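Local coordinates for protein alkylpurine DNA glycosylase AlkC (Pseudomonas fluorescens, PDB 5VHV) that excises alkylated purine bases from damaged DNA as a base excision repair glycosylase that does not flip the damaged nucleotide out of the helix, at residues L273-E278 with F307-F312; H256-T261 with V343-N348; F9-L14 with A39-L44; S45-M50 with S81-L86. One frame throughout, in Å; residues are numbered along the deposited sequence.

Contact 1. Residues L273-E278 with F307-F312; sequences LSFTLE and FKLKAF. With nucleotides of chain D.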
# COMPACT_ATOMS: atom_id res chain seq x y z
N LEU A 273 25.56 -11.37 -1.44
CA LEU A 273 26.00 -10.82 -0.17
C LEU A 273 26.04 -11.94 0.86
O LEU A 273 25.04 -12.64 1.06
CB LEU A 273 25.03 -9.72 0.29
CG LEU A 273 25.18 -9.23 1.72
CD1 LEU A 273 26.54 -8.57 1.98
CD2 LEU A 273 24.06 -8.23 2.03
N SER A 274 27.18 -12.13 1.52
CA SER A 274 27.21 -13.13 2.57
C SER A 274 28.14 -12.70 3.70
O SER A 274 29.08 -11.93 3.50
CB SER A 274 27.62 -14.51 2.02
OG SER A 274 28.95 -14.52 1.51
N PHE A 275 27.81 -13.18 4.89
CA PHE A 275 28.60 -12.96 6.10
C PHE A 275 28.07 -13.89 7.18
O PHE A 275 27.01 -14.51 7.05
CB PHE A 275 28.53 -11.50 6.56
CG PHE A 275 27.13 -11.00 6.74
CD1 PHE A 275 26.41 -10.50 5.67
CD2 PHE A 275 26.51 -11.05 7.99
CE1 PHE A 275 25.10 -10.04 5.83
CE2 PHE A 275 25.21 -10.59 8.16
CZ PHE A 275 24.50 -10.09 7.07
N THR A 276 28.83 -13.97 8.27
CA THR A 276 28.49 -14.76 9.44
C THR A 276 28.45 -13.84 10.66
O THR A 276 29.35 -13.00 10.83
CB THR A 276 29.52 -15.88 9.64
OG1 THR A 276 29.62 -16.65 8.43
CG2 THR A 276 29.12 -16.79 10.80
N LEU A 277 27.42 -13.98 11.48
CA LEU A 277 27.33 -13.28 12.75
C LEU A 277 27.62 -14.26 13.87
O LEU A 277 27.03 -15.34 13.91
CB LEU A 277 25.94 -12.67 12.95
CG LEU A 277 25.53 -11.62 11.92
CD1 LEU A 277 24.10 -11.17 12.18
CD2 LEU A 277 26.47 -10.43 11.94
N GLU A 278 28.53 -13.89 14.76
CA GLU A 278 28.86 -14.68 15.93
C GLU A 278 28.43 -13.93 17.18
O GLU A 278 28.90 -12.81 17.43
CB GLU A 278 30.36 -14.97 16.00
CG GLU A 278 30.77 -15.77 17.25
CD GLU A 278 32.24 -15.63 17.58
OE1 GLU A 278 32.62 -15.95 18.73
OE2 GLU A 278 33.01 -15.21 16.69
N PHE A 307 17.22 -2.96 2.10
CA PHE A 307 16.49 -4.19 1.84
C PHE A 307 16.47 -5.06 3.09
O PHE A 307 17.44 -5.10 3.87
CB PHE A 307 17.14 -4.94 0.67
CG PHE A 307 17.08 -4.20 -0.63
CD1 PHE A 307 15.88 -4.05 -1.28
CD2 PHE A 307 18.22 -3.68 -1.21
CE1 PHE A 307 15.80 -3.35 -2.50
CE2 PHE A 307 18.15 -3.00 -2.44
CZ PHE A 307 16.97 -2.85 -3.07
N LYS A 308 15.38 -5.80 3.25
CA LYS A 308 15.24 -6.67 4.40
C LYS A 308 16.03 -7.95 4.21
O LYS A 308 16.07 -8.52 3.11
CB LYS A 308 13.77 -7.03 4.61
CG LYS A 308 12.85 -5.83 4.74
CD LYS A 308 13.23 -4.96 5.96
CE LYS A 308 13.00 -5.70 7.27
NZ LYS A 308 13.41 -4.90 8.49
N LEU A 309 16.65 -8.43 5.28
CA LEU A 309 17.37 -9.70 5.21
C LEU A 309 16.78 -10.74 6.14
O LEU A 309 16.17 -11.70 5.65
CB LEU A 309 18.86 -9.46 5.49
CG LEU A 309 19.80 -9.91 4.40
CD1 LEU A 309 21.24 -9.54 4.83
CD2 LEU A 309 19.66 -11.38 4.17
N LYS A 310 16.93 -10.60 7.45
CA LYS A 310 16.50 -11.64 8.39
C LYS A 310 16.22 -11.00 9.74
O LYS A 310 16.98 -10.15 10.20
CB LYS A 310 17.60 -12.71 8.51
CG LYS A 310 17.16 -14.05 9.08
CD LYS A 310 18.37 -14.98 9.23
CE LYS A 310 18.00 -16.32 9.84
NZ LYS A 310 17.23 -17.18 8.91
N ALA A 311 15.14 -11.43 10.39
CA ALA A 311 14.88 -11.09 11.78
C ALA A 311 14.82 -12.39 12.56
O ALA A 311 14.02 -13.27 12.24
CB ALA A 311 13.58 -10.30 11.93
N PHE A 312 15.66 -12.53 13.57
CA PHE A 312 15.74 -13.82 14.26
C PHE A 312 16.42 -13.64 15.61
O PHE A 312 16.96 -12.58 15.92
CB PHE A 312 16.50 -14.85 13.42
CG PHE A 312 17.97 -14.58 13.31
CD1 PHE A 312 18.43 -13.49 12.59
CD2 PHE A 312 18.89 -15.41 13.93
CE1 PHE A 312 19.78 -13.23 12.50
CE2 PHE A 312 20.24 -15.15 13.83
CZ PHE A 312 20.68 -14.05 13.12
P DG D 3 12.07 -5.84 0.79
OP1 DG D 3 13.49 -5.62 1.12
OP2 DG D 3 11.01 -4.86 1.17
O5' DG D 3 11.90 -5.99 -0.77
C5' DG D 3 12.85 -6.73 -1.55
C4' DG D 3 12.50 -6.64 -3.02
O4' DG D 3 11.32 -7.44 -3.33
C3' DG D 3 12.19 -5.23 -3.55
O3' DG D 3 12.83 -5.10 -4.82
C2' DG D 3 10.65 -5.19 -3.58
C1' DG D 3 10.28 -6.64 -3.88
N9 DG D 3 9.03 -7.14 -3.27
C8 DG D 3 8.58 -6.92 -1.99
N7 DG D 3 7.46 -7.55 -1.72
C5 DG D 3 7.18 -8.26 -2.87
C6 DG D 3 6.10 -9.11 -3.17
O6 DG D 3 5.17 -9.46 -2.43
N1 DG D 3 6.19 -9.62 -4.46
C2 DG D 3 7.18 -9.33 -5.35
N2 DG D 3 7.07 -9.90 -6.56
N3 DG D 3 8.20 -8.51 -5.09
C4 DG D 3 8.14 -8.02 -3.84
P DA D 2 7.93 -8.79 5.49
OP1 DA D 2 8.61 -8.44 6.73
OP2 DA D 2 6.57 -8.26 5.17
O5' DA D 2 8.93 -8.39 4.31
C5' DA D 2 10.22 -9.01 4.25
C4' DA D 2 10.82 -8.88 2.86
O4' DA D 2 10.22 -9.85 1.95
C3' DA D 2 10.62 -7.54 2.18
O3' DA D 2 11.71 -7.30 1.33
C2' DA D 2 9.30 -7.75 1.44
C1' DA D 2 9.45 -9.19 0.96
N9 DA D 2 8.20 -9.94 0.81
C8 DA D 2 7.19 -10.03 1.71
N7 DA D 2 6.21 -10.82 1.34
C5 DA D 2 6.62 -11.30 0.11
C6 DA D 2 6.02 -12.18 -0.80
N6 DA D 2 4.83 -12.77 -0.58
N1 DA D 2 6.69 -12.46 -1.94
C2 DA D 2 7.88 -11.88 -2.15
N3 DA D 2 8.54 -11.03 -1.36
C4 DA D 2 7.85 -10.77 -0.24
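Leu309 meets Leu273 and Phe275 through a single methyl group, and both of the close apolar contacts run through it. Leu309 CD1 lies 4.0 Å from Phe275 CZ and equally near CE1, at the ring edge and close to its plane. Leu273 approaches obliquely and brings CD2 to 4.2 Å from Leu309 CD1. The ring of Phe275 gets there because its CG sits between the backbone N and the carbonyl carbon (chi1 54°), which swings its tip toward strand 305-314. Leu309 belongs to a classic beta bulge, sharing Val289 with Lys310.

No polar bond joins the two segments; Lys308 bonds to DNA through its main-chain N and to Asp290 through NZ, a salt bridge. Lys308 N donates to OP1 of DG3 of chain D at 2.9 Å, nearly straight at 171°. The same OP1 stands at the edge of the Phe307 ring, in its plane, 3.7 Å from Phe307 CD1. Lys308 CG packs 3.8 Å from C3' of DA2 of chain D.

Strand 305-314, outermost in the C-terminal sheet, thus packs on 270-279 by side chains alone while its main-chain N-H meets a phosphate, consistent with binding that ignores base identity.

Contact 2. Residues H256-T261 with V343-N348; sequences HHLMVT and VHVLVN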
# COMPACT_ATOMS: atom_id res chain seq x y z
N HIS A 256 31.87 -11.94 10.48
CA HIS A 256 32.98 -12.63 9.83
C HIS A 256 32.67 -12.90 8.37
O HIS A 256 31.50 -13.01 7.98
CB HIS A 256 33.30 -13.98 10.49
CG HIS A 256 33.56 -13.90 11.96
ND1 HIS A 256 34.69 -13.31 12.49
CD2 HIS A 256 32.83 -14.33 13.01
CE1 HIS A 256 34.64 -13.38 13.81
NE2 HIS A 256 33.53 -14.00 14.15
N HIS A 257 33.73 -13.03 7.57
CA HIS A 257 33.62 -13.50 6.19
C HIS A 257 32.79 -12.56 5.31
O HIS A 257 32.21 -13.01 4.32
CB HIS A 257 33.00 -14.91 6.12
CG HIS A 257 33.60 -15.90 7.07
ND1 HIS A 257 34.95 -16.14 7.15
CD2 HIS A 257 33.01 -16.75 7.95
CE1 HIS A 257 35.18 -17.07 8.07
NE2 HIS A 257 34.02 -17.46 8.57
N LEU A 258 32.69 -11.28 5.62
CA LEU A 258 31.79 -10.43 4.84
C LEU A 258 32.31 -10.28 3.42
O LEU A 258 33.48 -9.98 3.22
CB LEU A 258 31.64 -9.05 5.50
CG LEU A 258 30.88 -8.00 4.66
CD1 LEU A 258 29.46 -8.42 4.40
CD2 LEU A 258 30.87 -6.62 5.32
N MET A 259 31.46 -10.56 2.44
CA MET A 259 31.88 -10.39 1.07
C MET A 259 30.67 -10.15 0.18
O MET A 259 29.54 -10.54 0.50
CB MET A 259 32.66 -11.61 0.57
CG MET A 259 31.85 -12.86 0.39
SD MET A 259 32.89 -14.30 -0.06
CE MET A 259 33.57 -14.71 1.54
N VAL A 260 30.93 -9.49 -0.94
CA VAL A 260 30.00 -9.44 -2.06
C VAL A 260 30.73 -10.01 -3.26
O VAL A 260 31.87 -9.61 -3.54
CB VAL A 260 29.49 -8.01 -2.32
CG1 VAL A 260 28.66 -7.95 -3.58
CG2 VAL A 260 28.67 -7.52 -1.15
N THR A 261 30.11 -10.97 -3.93
CA THR A 261 30.70 -11.58 -5.11
C THR A 261 29.67 -11.65 -6.22
O THR A 261 28.46 -11.74 -5.94
CB THR A 261 31.21 -12.99 -4.82
OG1 THR A 261 30.10 -13.81 -4.45
CG2 THR A 261 32.19 -12.98 -3.69
N VAL A 343 27.81 -1.69 -0.32
CA VAL A 343 26.78 -2.50 0.35
C VAL A 343 27.10 -2.48 1.84
O VAL A 343 28.22 -2.82 2.23
CB VAL A 343 26.75 -3.94 -0.17
CG1 VAL A 343 25.65 -4.75 0.50
CG2 VAL A 343 26.56 -3.94 -1.67
N HIS A 344 26.14 -2.03 2.66
CA HIS A 344 26.32 -1.95 4.11
C HIS A 344 25.47 -3.00 4.82
O HIS A 344 24.31 -3.21 4.46
CB HIS A 344 25.92 -0.58 4.66
CG HIS A 344 26.57 0.58 3.95
ND1 HIS A 344 27.80 1.08 4.31
CD2 HIS A 344 26.13 1.34 2.91
CE1 HIS A 344 28.10 2.09 3.51
NE2 HIS A 344 27.11 2.26 2.66
N VAL A 345 26.04 -3.65 5.84
CA VAL A 345 25.31 -4.62 6.66
C VAL A 345 24.81 -3.91 7.91
O VAL A 345 25.58 -3.23 8.60
CB VAL A 345 26.19 -5.83 7.04
CG1 VAL A 345 25.48 -6.74 8.04
CG2 VAL A 345 26.54 -6.64 5.80
N LEU A 346 23.52 -4.05 8.20
CA LEU A 346 22.84 -3.35 9.28
C LEU A 346 22.33 -4.36 10.29
O LEU A 346 21.61 -5.30 9.93
CB LEU A 346 21.64 -2.54 8.76
CG LEU A 346 21.94 -1.61 7.59
CD1 LEU A 346 20.66 -1.16 6.89
CD2 LEU A 346 22.71 -0.42 8.11
N VAL A 347 22.70 -4.18 11.56
CA VAL A 347 22.25 -5.07 12.62
C VAL A 347 21.73 -4.21 13.77
O VAL A 347 22.47 -3.37 14.32
CB VAL A 347 23.37 -6.02 13.10
CG1 VAL A 347 22.80 -7.00 14.15
CG2 VAL A 347 23.96 -6.81 11.93
N ASN A 348 20.46 -4.41 14.12
CA ASN A 348 19.76 -3.57 15.08
C ASN A 348 20.04 -2.09 14.85
O ASN A 348 20.26 -1.33 15.80
CB ASN A 348 20.13 -3.98 16.51
CG ASN A 348 19.61 -5.36 16.86
OD1 ASN A 348 19.09 -6.07 16.00
ND2 ASN A 348 19.76 -5.75 18.13
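Leu258 and Val345 are paired at a CA separation of 8.9 Å, and Val260 with Val343 at 8.0 Å, so the chain direction is opposite in the two segments. These separations are too wide for adjacent strands, and no hydrogen bond links the two segments. The chain turns a corner at His257, after which it runs as a strand through Val260, facing strand 339-347.

Contact is made by four aliphatic side chains, all with CB directed at the other segment. Leu258 CD1 reaches Val345 CG2 at 3.7 Å, the two side chains sliding past each other in opposite directions. With CG of Leu258 placed opposite its own backbone N (chi1 171°), the branch extends toward strand 339-347. In the second pair Val260 CG2 lies equally far from Val343 CB and CG2, 4.2 Å from each, and the side chains meet at a slant. Val345 also touches Phe275, and Val343 touches Tyr291, which extends the same apolar layer to strands 270-279 and 285-294.

Apolar residues alternating along two strands, meeting through side chains without main-chain bonds, are the signature of packing inside a beta-sandwich; the arrangement is consistent with such a core in the C-terminal all-beta part of AlkC.

Contact 3. Residues F9-L14 with A39-L44; sequences FNVERL and AGLAEL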
# COMPACT_ATOMS: atom_id res chain seq x y z
N PHE A 9 -10.31 -3.45 -18.79
CA PHE A 9 -11.38 -2.66 -19.40
C PHE A 9 -11.23 -2.65 -20.93
O PHE A 9 -11.13 -1.59 -21.56
CB PHE A 9 -11.37 -1.23 -18.86
CG PHE A 9 -11.93 -1.08 -17.46
CD1 PHE A 9 -13.29 -0.97 -17.27
CD2 PHE A 9 -11.10 -0.97 -16.37
CE1 PHE A 9 -13.81 -0.80 -16.01
CE2 PHE A 9 -11.61 -0.81 -15.10
CZ PHE A 9 -12.97 -0.71 -14.93
N ASN A 10 -11.21 -3.83 -21.54
CA ASN A 10 -11.17 -3.93 -22.99
C ASN A 10 -12.60 -3.89 -23.54
O ASN A 10 -13.58 -3.75 -22.81
CB ASN A 10 -10.39 -5.17 -23.43
CG ASN A 10 -11.00 -6.48 -22.96
OD1 ASN A 10 -12.09 -6.50 -22.41
ND2 ASN A 10 -10.27 -7.57 -23.16
N VAL A 11 -12.73 -3.97 -24.87
CA VAL A 11 -14.06 -3.81 -25.47
C VAL A 11 -14.97 -4.94 -25.01
O VAL A 11 -16.16 -4.73 -24.75
CB VAL A 11 -13.96 -3.74 -27.01
CG1 VAL A 11 -15.35 -3.68 -27.62
CG2 VAL A 11 -13.19 -2.51 -27.42
N GLU A 12 -14.42 -6.15 -24.90
CA GLU A 12 -15.22 -7.28 -24.43
C GLU A 12 -15.82 -7.00 -23.06
O GLU A 12 -16.99 -7.32 -22.81
CB GLU A 12 -14.35 -8.54 -24.41
CG GLU A 12 -13.91 -9.08 -25.79
CD GLU A 12 -12.90 -8.20 -26.56
OE1 GLU A 12 -12.16 -7.38 -25.95
OE2 GLU A 12 -12.85 -8.33 -27.81
N ARG A 13 -15.04 -6.40 -22.14
CA ARG A 13 -15.58 -6.04 -20.83
C ARG A 13 -16.64 -4.96 -20.94
O ARG A 13 -17.64 -4.99 -20.20
CB ARG A 13 -14.46 -5.56 -19.89
CG ARG A 13 -14.88 -5.45 -18.39
CD ARG A 13 -14.80 -6.79 -17.65
NE ARG A 13 -13.45 -7.31 -17.66
CZ ARG A 13 -13.06 -8.47 -17.15
NH1 ARG A 13 -13.91 -9.26 -16.51
NH2 ARG A 13 -11.79 -8.85 -17.27
N LEU A 14 -16.44 -3.96 -21.80
CA LEU A 14 -17.47 -2.94 -21.97
C LEU A 14 -18.75 -3.56 -22.49
O LEU A 14 -19.85 -3.18 -22.07
CB LEU A 14 -16.98 -1.83 -22.91
CG LEU A 14 -15.71 -1.08 -22.51
CD1 LEU A 14 -15.25 -0.17 -23.66
CD2 LEU A 14 -15.94 -0.28 -21.23
N ALA A 39 -14.44 5.57 -27.42
CA ALA A 39 -13.75 6.62 -28.16
C ALA A 39 -12.37 6.85 -27.56
O ALA A 39 -12.24 7.30 -26.42
CB ALA A 39 -14.58 7.90 -28.17
N GLY A 40 -11.32 6.55 -28.33
CA GLY A 40 -9.96 6.70 -27.82
C GLY A 40 -9.55 5.69 -26.77
O GLY A 40 -8.60 5.93 -26.02
N LEU A 41 -10.23 4.54 -26.70
CA LEU A 41 -9.98 3.57 -25.64
C LEU A 41 -8.50 3.19 -25.55
O LEU A 41 -7.94 3.07 -24.45
CB LEU A 41 -10.84 2.33 -25.88
CG LEU A 41 -10.75 1.18 -24.87
CD1 LEU A 41 -11.25 1.60 -23.53
CD2 LEU A 41 -11.51 -0.02 -25.36
N ALA A 42 -7.86 2.96 -26.69
CA ALA A 42 -6.46 2.55 -26.69
C ALA A 42 -5.55 3.58 -26.03
O ALA A 42 -4.48 3.22 -25.51
CB ALA A 42 -6.00 2.28 -28.14
N GLU A 43 -5.94 4.85 -26.03
CA GLU A 43 -5.18 5.91 -25.38
C GLU A 43 -5.44 6.00 -23.88
O GLU A 43 -4.78 6.80 -23.20
CB GLU A 43 -5.52 7.27 -26.02
CG GLU A 43 -5.16 7.36 -27.50
CD GLU A 43 -5.94 8.43 -28.24
OE1 GLU A 43 -6.05 9.58 -27.76
OE2 GLU A 43 -6.45 8.11 -29.33
N LEU A 44 -6.38 5.23 -23.35
CA LEU A 44 -6.76 5.37 -21.95
C LEU A 44 -5.99 4.38 -21.09
O LEU A 44 -5.89 3.19 -21.41
CB LEU A 44 -8.26 5.14 -21.76
CG LEU A 44 -9.16 6.12 -22.54
CD1 LEU A 44 -10.61 5.80 -22.25
CD2 LEU A 44 -8.86 7.57 -22.18
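Leu41 carries the contact from its side, and it can be followed outward against Phe9, Val11 and Leu14. Its CB points at segment 9-14 from the short 3-10 turn 41-43, and CG continues outward because it is placed opposite the backbone N (chi1 -179°). At CG the side chain forks. CD1 goes to the main chain, lying 3.8 Å from the carbonyl oxygen of Phe9. CD2 packs against the first turn of helix 11-24: it is 3.6 Å from Val11 CG2, the two side chains crossing at a slant, and 4.1 Å from Leu14 CD1, where the leucines reach toward each other tip to tip. The nearest main-chain carbon to the same CD2 is C of Asn10, at 4.4 Å.

The surface that Leu41 meets is shaped by a helix start. Asn10 is the N-cap, and its OD1 accepts from Arg13 N at 3.0 Å with an N-H...O angle of 157°, the donor tilted 21° from the carbonyl plane. Val11 and Leu14, three residues apart in the helix, present their side chains to the same leucine. On the other side, Leu44 N bonds to Leu41 O and closes the 3-10 turn.

Leu14 is further packed by Leu34, Ala37 and Lys38 of helix 30-38. The contact thus joins the start of helix 11-24 to the loop between helices 30-38 and 46-60 in the N-terminal helical part. Direct contact between the segments is apolar packing, while Arg49 bonds to carbonyls of both, those of Phe9 and Leu44.

Contact 4. Residues S45-M50 with S81-L86; sequences SVMQRM and SGFVSL. With 9B4 ((2R,5R,13R,16R)-9-(hydroxymethyl)-9-{[(2R)-2-hydroxypropoxy]methyl}-5,13-dimethyl-4,7,11,14-tetraoxaheptadecane-2,16-diol), chain L; nucleotides of chain D.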
# COMPACT_ATOMS: atom_id res chain seq x y z
N SER A 45 -5.48 4.88 -19.97
CA SER A 45 -4.91 4.04 -18.93
C SER A 45 -6.02 3.32 -18.18
O SER A 45 -7.22 3.59 -18.37
CB SER A 45 -4.08 4.88 -17.98
OG SER A 45 -4.95 5.64 -17.14
N VAL A 46 -5.64 2.41 -17.29
CA VAL A 46 -6.66 1.62 -16.60
C VAL A 46 -7.59 2.51 -15.77
O VAL A 46 -8.82 2.33 -15.79
CB VAL A 46 -6.02 0.50 -15.76
CG1 VAL A 46 -5.25 1.06 -14.57
CG2 VAL A 46 -7.10 -0.45 -15.29
N MET A 47 -7.05 3.50 -15.06
CA MET A 47 -7.95 4.32 -14.25
C MET A 47 -8.72 5.35 -15.09
O MET A 47 -9.82 5.74 -14.68
CB MET A 47 -7.19 5.01 -13.13
CG MET A 47 -6.62 4.03 -12.05
SD MET A 47 -7.92 3.05 -11.23
CE MET A 47 -8.38 4.16 -9.94
N GLN A 48 -8.20 5.75 -16.25
CA GLN A 48 -8.98 6.53 -17.19
C GLN A 48 -10.15 5.72 -17.74
O GLN A 48 -11.25 6.26 -17.95
CB GLN A 48 -8.11 7.00 -18.34
CG GLN A 48 -7.15 8.12 -18.01
CD GLN A 48 -6.30 8.48 -19.22
OE1 GLN A 48 -5.52 7.66 -19.72
NE2 GLN A 48 -6.47 9.70 -19.73
N ARG A 49 -9.94 4.42 -18.00
CA ARG A 49 -11.01 3.57 -18.51
C ARG A 49 -12.08 3.37 -17.45
O ARG A 49 -13.28 3.41 -17.75
CB ARG A 49 -10.46 2.20 -18.97
CG ARG A 49 -9.50 2.30 -20.16
CD ARG A 49 -8.91 0.96 -20.57
NE ARG A 49 -7.91 1.15 -21.61
CZ ARG A 49 -7.62 0.28 -22.57
NH1 ARG A 49 -8.25 -0.88 -22.65
NH2 ARG A 49 -6.68 0.57 -23.44
N MET A 50 -11.66 3.14 -16.21
CA MET A 50 -12.59 3.00 -15.10
C MET A 50 -13.49 4.22 -14.99
O MET A 50 -14.72 4.11 -14.93
CB MET A 50 -11.81 2.78 -13.80
CG MET A 50 -12.68 2.55 -12.57
SD MET A 50 -13.26 4.06 -11.83
CE MET A 50 -11.79 4.72 -11.05
N SER A 81 -16.00 -8.86 -12.11
CA SER A 81 -14.68 -8.40 -11.66
C SER A 81 -14.81 -7.36 -10.55
O SER A 81 -15.53 -6.37 -10.70
CB SER A 81 -13.90 -7.79 -12.83
OG SER A 81 -12.80 -7.04 -12.33
N GLY A 82 -14.08 -7.57 -9.46
CA GLY A 82 -14.05 -6.60 -8.38
C GLY A 82 -13.32 -5.32 -8.75
O GLY A 82 -13.73 -4.22 -8.35
N PHE A 83 -12.25 -5.43 -9.53
CA PHE A 83 -11.55 -4.24 -9.99
C PHE A 83 -12.42 -3.43 -10.94
O PHE A 83 -12.50 -2.20 -10.83
CB PHE A 83 -10.24 -4.65 -10.67
CG PHE A 83 -9.39 -3.50 -11.05
CD1 PHE A 83 -8.47 -2.98 -10.16
CD2 PHE A 83 -9.53 -2.90 -12.29
CE1 PHE A 83 -7.68 -1.87 -10.52
CE2 PHE A 83 -8.76 -1.81 -12.65
CZ PHE A 83 -7.83 -1.30 -11.76
N VAL A 84 -13.11 -4.09 -11.87
CA VAL A 84 -14.01 -3.38 -12.77
C VAL A 84 -15.07 -2.62 -11.98
O VAL A 84 -15.48 -1.52 -12.36
CB VAL A 84 -14.64 -4.35 -13.79
CG1 VAL A 84 -15.85 -3.72 -14.50
CG2 VAL A 84 -13.59 -4.76 -14.81
N SER A 85 -15.53 -3.20 -10.87
CA SER A 85 -16.58 -2.60 -10.06
C SER A 85 -16.18 -1.27 -9.43
O SER A 85 -17.06 -0.58 -8.88
CB SER A 85 -17.02 -3.58 -8.98
OG SER A 85 -17.48 -4.79 -9.59
N LEU A 86 -14.91 -0.88 -9.50
CA LEU A 86 -14.52 0.46 -9.05
C LEU A 86 -15.30 1.58 -9.73
O LEU A 86 -15.40 2.68 -9.16
CB LEU A 86 -13.03 0.71 -9.29
CG LEU A 86 -12.04 -0.11 -8.47
CD1 LEU A 86 -10.61 0.04 -9.00
CD2 LEU A 86 -12.11 0.27 -7.02
C01 9B4 L . 1.31 -1.70 -10.46
C02 9B4 L . 0.46 -2.29 -9.34
C03 9B4 L . -0.79 -2.91 -9.95
C05 9B4 L . -2.85 -3.85 -9.51
C06 9B4 L . -3.55 -4.90 -8.65
C07 9B4 L . -3.72 -4.40 -7.22
C09 9B4 L . -4.65 -2.70 -5.92
C10 9B4 L . -6.02 -2.04 -5.73
C12 9B4 L . -8.36 -2.48 -5.86
C13 9B4 L . -9.38 -3.61 -5.67
C15 9B4 L . -10.76 -3.14 -6.11
C16 9B4 L . -6.14 -0.94 -6.78
C17 9B4 L . -2.74 -6.21 -8.56
C23 9B4 L . -4.92 -5.08 -9.31
C25 9B4 L . -5.85 -7.08 -9.94
C26 9B4 L . -7.06 -7.98 -9.71
C27 9B4 L . -7.83 -7.59 -8.44
C34 9B4 L . 0.60 -1.39 -7.15
C35 9B4 L . -0.50 -1.19 -6.11
C37 9B4 L . 0.18 -0.81 -4.80
O04 9B4 L . -1.63 -3.44 -8.95
O08 9B4 L . -4.54 -3.27 -7.20
O11 9B4 L . -7.05 -2.99 -5.89
O14 9B4 L . -9.01 -4.72 -6.45
O18 9B4 L . -2.34 -6.71 -9.81
O24 9B4 L . -5.60 -6.21 -8.86
O28 9B4 L . -7.87 -7.81 -10.83
O33 9B4 L . 0.04 -1.32 -8.44
O36 9B4 L . -1.38 -0.19 -6.54
P DG D 8 -2.80 4.60 -14.53
OP1 DG D 8 -4.27 4.74 -14.68
OP2 DG D 8 -1.87 4.99 -15.61
O5' DG D 8 -2.30 5.39 -13.24
C5' DG D 8 -2.93 5.16 -12.01
C4' DG D 8 -2.16 5.83 -10.91
O4' DG D 8 -0.88 5.19 -10.76
C3' DG D 8 -1.87 7.32 -11.16
O3' DG D 8 -2.49 8.07 -10.17
C2' DG D 8 -0.34 7.41 -11.12
C1' DG D 8 0.03 6.17 -10.33
N9 DG D 8 1.39 5.69 -10.53
C8 DG D 8 2.00 5.33 -11.72
N7 DG D 8 3.24 4.93 -11.57
C5 DG D 8 3.45 5.06 -10.18
C6 DG D 8 4.61 4.78 -9.41
O6 DG D 8 5.71 4.37 -9.80
N1 DG D 8 4.40 5.05 -8.06
C2 DG D 8 3.22 5.51 -7.52
N2 DG D 8 3.20 5.69 -6.21
N3 DG D 8 2.13 5.77 -8.24
C4 DG D 8 2.33 5.52 -9.55
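Val46 and Phe83 make the closest apolar approach between the segments: Val46 CG2 lies 3.4 Å from Phe83 CE2, at the ring edge and near its plane. Phe83 reaches that far because its CG lies across from the backbone N (chi1 -174°), carrying the ring toward helix 46-60. Met50 crosses Leu86 at about a right angle, with CG 3.8 Å from Leu86 CB and SD beside the Leu86 carbonyl. Leu86 CD1 in turn rests over a face of the Phe83 ring, offset toward the rim.

A Met-aromatic contact adds to this packing. The bent Met47 side chain puts SD 5.5 Å from the Phe83 ring centroid and 58° off its normal, an oblique approach.

Hydrogen bonds organise the ends of the two segments. Ser45 and Gln48 form a capping box at the start of helix 46-60: Ser45 N donates to Gln48 OE1 at 2.8 Å, and the return bond from Gln48 N to Ser45 OG is weak. In segment 81-86 an ST motif has Ser81 OG accepting from Val84 N, while Ser81 O receives Ser85 N and Ser85 OG from opposite faces of its plane.

The capped helix start also grips DNA. OP1 of DG8 of chain D accepts from Ser45 OG at 2.7 Å and from Met47 N at 3.1 Å, a site where the helix dipole would be expected to favour the anion.

Bound 9B4 lies against the other segment: its C15 is 3.8 Å from Leu86 CD2 and near Gly82 O, and its O14 stands at the Phe83 ring edge.

How the contacts relate
Along the chain contacts 3 and 4 come first, in that order, and both belong to the helical part; contact 2 then closes a loop in which contact 1 is nested, in the C-terminal all-beta part. Contacts 3 and 4 have centres about 11 Å apart and are joined by Arg49 of helix 46-60, which donates to the carbonyls of Leu44 and Phe9. Contacts 1 and 2, centres about 8 Å apart, lie on neighbouring strands, 270-279 for contact 1 and 253-265 for contact 2, where His256 bonds to Thr276 and Glu278. Centres of contacts 1 and 4 are about 41 Å apart, yet both touch phosphates of chain D, so helical and beta parts hold the same DNA strand.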